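Local coordinates for protein IMPACT family member YigZ (Escherichia coli, PDB 1VI7) that is of uncertain function, but may bind anions and guanyl ribonucleotides and hydrolyse ribonucleoside triphosphates, at residues A[76-79]-A[80-83]; A[168-171]-A[172-176]. One frame throughout, in Å; residues are numbered along the deposited sequence.

Contact 1 (76-83) and contact 2 (168-176) are both local turns, and they belong to different parts of this elongated monomer. The first lies in the UPF0029 region, in the loop between strand 71-73 and helix 84-93; the second is the end of a hairpin in the DUF1949 region. Their centres are 50 Å apart and their nearest atoms about 38 Å, so they do not touch; the centre of the chain lies between them, 24 Å from contact 1 and 30 Å from contact 2. Neither turn has a ligand or an established active site in it; contact 1 packs on helix 113-128, and contact 2 ends a hairpin beside helix 151-160.

Contact 1. Residues A[76-79]-A[80-83]; sequences GEPA and GTAG
Gly80 follows Ala79 at the outer bend of the loop, where the chain reverses with a positive phi of 62°, a conformation that glycine adopts readily. One residue on, Thr81 comes back over Pro78. Its backbone N points to Pro78 O at 3.1 Å, but with an N-H...O angle of 126° the bond is weak. The side chain packs as well: the methyl CG2 of Thr81 lies obliquely across the proline ring, 3.6 Å from CG of Pro78, while its hydroxyl makes a weak hydrogen bond to Thr113. These residues form a type II beta turn from Pro78 to Thr81, with Ala79 and Gly80 at its two central positions, in the loop that leads from strand 71-73 into helix 84-93. Beyond the turn, Ala82 sets its CB toward the preceding arm and meets CB of Glu77 at 3.8 Å. Glu77 gives only its aliphatic root to this contact. Its CG stands beside the backbone N (chi1 -76°) and the chain bends at chi2, carrying the carboxylate away; OE1 pairs in a salt bridge with Arg104 and is also hydrogen-bonded to the hydroxyl of Tyr120. Leu116 of helix 113-128 touches both Pro78 and Thr81.

Contact 2. Residues A[168-171]-A[172-176]; sequences SDYQ and AFVLL
The Tyr170 ring lies beside Val174, both side chains pointing the same way, with its hydroxyl back at Ser168, while the Gln171 amide folds over to Asp169 O and Leu175. The valine methyl CG1 meets the ring obliquely, 3.7 Å from CE2 of Tyr170. A weak hydrogen bond joins the hydroxyls of Ser168 and Tyr170. On Gln171, the chain bends at chi2 (129°) and brings the amide across the Leu175 side chain, whose CB is 4.1 Å from Gln171 CD. NE2 of Gln171 gives its hydrogen bond to Asp169 O at 2.8 Å; the acceptor lies close to the amide plane, while the donor sits well above the carbonyl plane of Asp169. That leaves the in-plane approach to Leu175 N, which bonds to the same Asp169 O at 3.0 Å and almost straight, at 173°. Asp169 O is thus gripped by two donors, and one of them ties the glutamine side chain down over the strand end.

The backbone is an antiparallel beta hairpin made of the second and third strands of a ferredoxin-like domain. Within 168-176, Asp169 and Leu175 form the hydrogen-bonded pair, although the return bond from Asp169 N to Leu175 O is weak, and the non-hydrogen-bonded pairs Ser168-Leu176 and Tyr170-Val174 flank it. Gln171 to Phe173 make the connection, closed by Gln171 N to Phe173 O at 3.1 Å. On the face shared by Ser168 and Leu176, the serine OG is 3.6 Å from Leu176 CD1.

Strand 164-170 is outermost in its sheet; strand 174-180 lies between it and strand 140-146, with backbone hydrogen bonds between Val174 and Cys146 and between Leu176 and Leu144. Helix 151-160 packs on this face through Leu151, which touches Tyr170, Val174 and Leu176.

Contact 1. Residues A[76-79]-A[80-83]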
loop_
_atom_site.group_PDB
_atom_site.type_symbol
_atom_site.label_atom_id
_atom_site.label_comp_id
_atom_site.label_asym_id
_atom_site.label_seq_id
_atom_site.Cartn_x
_atom_site.Cartn_y
_atom_site.Cartn_z
ATOM N N GLY A 76 -19.995 -14.263 0.252
ATOM C CA GLY A 76 -21.087 -15.064 0.752
ATOM C C GLY A 76 -21.744 -14.632 2.025
ATOM O O GLY A 76 -22.833 -15.170 2.338
ATOM N N GLU A 77 -21.141 -13.725 2.796
ATOM C CA GLU A 77 -21.820 -13.229 4.015
ATOM C C GLU A 77 -22.814 -12.155 3.561
ATOM O O GLU A 77 -22.600 -11.489 2.532
ATOM C CB GLU A 77 -20.833 -12.735 5.030
ATOM C CG GLU A 77 -20.035 -13.688 5.867
ATOM C CD GLU A 77 -20.811 -14.613 6.769
ATOM O OE1 GLU A 77 -20.267 -15.062 7.801
ATOM O OE2 GLU A 77 -21.974 -14.939 6.420
ATOM N N PRO A 78 -23.920 -11.996 4.256
ATOM C CA PRO A 78 -24.955 -11.048 3.887
ATOM C C PRO A 78 -24.432 -9.688 3.521
ATOM O O PRO A 78 -23.751 -9.033 4.314
ATOM C CB PRO A 78 -25.888 -11.022 5.062
ATOM C CG PRO A 78 -25.324 -11.889 6.119
ATOM C CD PRO A 78 -24.273 -12.753 5.484
ATOM N N ALA A 79 -24.811 -9.154 2.387
ATOM C CA ALA A 79 -24.367 -7.871 1.886
ATOM C C ALA A 79 -24.205 -6.799 2.955
ATOM O O ALA A 79 -25.052 -6.684 3.845
ATOM C CB ALA A 79 -25.308 -7.381 0.791
ATOM N N GLY A 80 -23.138 -6.022 2.873
ATOM C CA GLY A 80 -22.764 -4.941 3.723
ATOM C C GLY A 80 -22.510 -5.299 5.183
ATOM O O GLY A 80 -22.459 -4.400 6.050
ATOM N N THR A 81 -22.280 -6.578 5.470
ATOM C CA THR A 81 -22.108 -7.061 6.830
ATOM C C THR A 81 -20.744 -7.627 7.114
ATOM O O THR A 81 -20.413 -7.887 8.281
ATOM C CB THR A 81 -23.243 -8.064 7.153
ATOM O OG1 THR A 81 -23.821 -7.771 8.432
ATOM C CG2 THR A 81 -22.774 -9.494 7.116
ATOM N N ALA A 82 -19.957 -7.941 6.093
ATOM C CA ALA A 82 -18.595 -8.444 6.310
ATOM C C ALA A 82 -17.639 -7.592 5.499
ATOM O O ALA A 82 -16.432 -7.793 5.586
ATOM C CB ALA A 82 -18.434 -9.921 5.946
ATOM N N GLY A 83 -18.078 -6.622 4.703
ATOM C CA GLY A 83 -17.055 -5.943 3.883
ATOM C C GLY A 83 -16.811 -4.531 4.308
ATOM O O GLY A 83 -15.690 -4.110 4.571
#

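Contact 2. Residues A[168-171]-A[172-176]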
loop_
_atom_site.group_PDB
_atom_site.type_symbol
_atom_site.label_atom_id
_atom_site.label_comp_id
_atom_site.label_asym_id
_atom_site.label_seq_id
_atom_site.Cartn_x
_atom_site.Cartn_y
_atom_site.Cartn_z
ATOM N N SER A 168 12.621 5.284 -19.197
ATOM C CA SER A 168 13.495 5.931 -20.173
ATOM C C SER A 168 12.817 6.007 -21.537
ATOM O O SER A 168 11.991 5.168 -21.825
ATOM C CB SER A 168 14.797 5.140 -20.319
ATOM O OG SER A 168 15.484 5.007 -19.090
ATOM N N ASP A 169 13.205 6.990 -22.320
ATOM C CA ASP A 169 12.754 7.156 -23.691
ATOM C C ASP A 169 13.975 7.435 -24.570
ATOM O O ASP A 169 14.548 8.522 -24.466
ATOM C CB ASP A 169 11.702 8.244 -23.838
ATOM C CG ASP A 169 11.034 8.205 -25.206
ATOM O OD1 ASP A 169 11.745 7.947 -26.205
ATOM O OD2 ASP A 169 9.814 8.389 -25.328
ATOM N N TYR A 170 14.382 6.458 -25.378
ATOM C CA TYR A 170 15.574 6.643 -26.199
ATOM C C TYR A 170 15.253 7.181 -27.577
ATOM O O TYR A 170 14.935 6.466 -28.499
ATOM C CB TYR A 170 16.438 5.398 -26.223
ATOM C CG TYR A 170 16.805 4.889 -24.841
ATOM C CD1 TYR A 170 16.474 3.583 -24.480
ATOM C CD2 TYR A 170 17.416 5.693 -23.897
ATOM C CE1 TYR A 170 16.751 3.095 -23.209
ATOM C CE2 TYR A 170 17.694 5.221 -22.634
ATOM C CZ TYR A 170 17.371 3.924 -22.295
ATOM O OH TYR A 170 17.680 3.507 -21.028
ATOM N N GLN A 171 15.370 8.489 -27.703
ATOM C CA GLN A 171 15.141 9.266 -28.903
ATOM C C GLN A 171 16.479 9.808 -29.432
ATOM O O GLN A 171 17.553 9.176 -29.370
ATOM C CB GLN A 171 14.200 10.419 -28.573
ATOM C CG GLN A 171 13.089 10.241 -27.589
ATOM C CD GLN A 171 13.033 11.309 -26.506
ATOM O OE1 GLN A 171 12.472 12.395 -26.677
ATOM N NE2 GLN A 171 13.667 10.963 -25.394
ATOM N N ALA A 172 16.495 11.060 -29.924
ATOM C CA ALA A 172 17.786 11.623 -30.385
ATOM C C ALA A 172 18.601 11.896 -29.106
ATOM O O ALA A 172 19.814 11.933 -29.088
ATOM C CB ALA A 172 17.586 12.863 -31.203
ATOM N N PHE A 173 17.854 12.200 -28.054
ATOM C CA PHE A 173 18.349 12.426 -26.721
ATOM C C PHE A 173 17.638 11.472 -25.755
ATOM O O PHE A 173 16.669 10.816 -26.159
ATOM C CB PHE A 173 18.047 13.840 -26.220
ATOM C CG PHE A 173 18.727 14.897 -27.021
ATOM C CD1 PHE A 173 18.032 15.991 -27.491
ATOM C CD2 PHE A 173 20.090 14.786 -27.287
ATOM C CE1 PHE A 173 18.696 16.972 -28.217
ATOM C CE2 PHE A 173 20.747 15.753 -28.019
ATOM C CZ PHE A 173 20.044 16.837 -28.502
ATOM N N VAL A 174 18.064 11.514 -24.497
ATOM C CA VAL A 174 17.406 10.574 -23.566
ATOM C C VAL A 174 16.383 11.328 -22.762
ATOM O O VAL A 174 16.637 12.475 -22.400
ATOM C CB VAL A 174 18.394 9.859 -22.655
ATOM C CG1 VAL A 174 17.640 8.820 -21.804
ATOM C CG2 VAL A 174 19.526 9.183 -23.417
ATOM N N LEU A 175 15.150 10.835 -22.707
ATOM C CA LEU A 175 14.171 11.488 -21.878
ATOM C C LEU A 175 13.825 10.550 -20.700
ATOM O O LEU A 175 13.328 9.471 -20.876
ATOM C CB LEU A 175 12.919 12.004 -22.500
ATOM C CG LEU A 175 12.105 12.847 -21.460
ATOM C CD1 LEU A 175 12.541 14.292 -21.556
ATOM C CD2 LEU A 175 10.626 12.599 -21.595
ATOM N N LEU A 176 14.289 11.026 -19.565
ATOM C CA LEU A 176 14.224 10.325 -18.287
ATOM C C LEU A 176 13.130 10.933 -17.398
ATOM O O LEU A 176 12.848 12.151 -17.351
ATOM C CB LEU A 176 15.598 10.465 -17.650
ATOM C CG LEU A 176 16.568 9.384 -17.308
ATOM C CD1 LEU A 176 16.775 8.249 -18.274
ATOM C CD2 LEU A 176 17.961 9.998 -16.990
#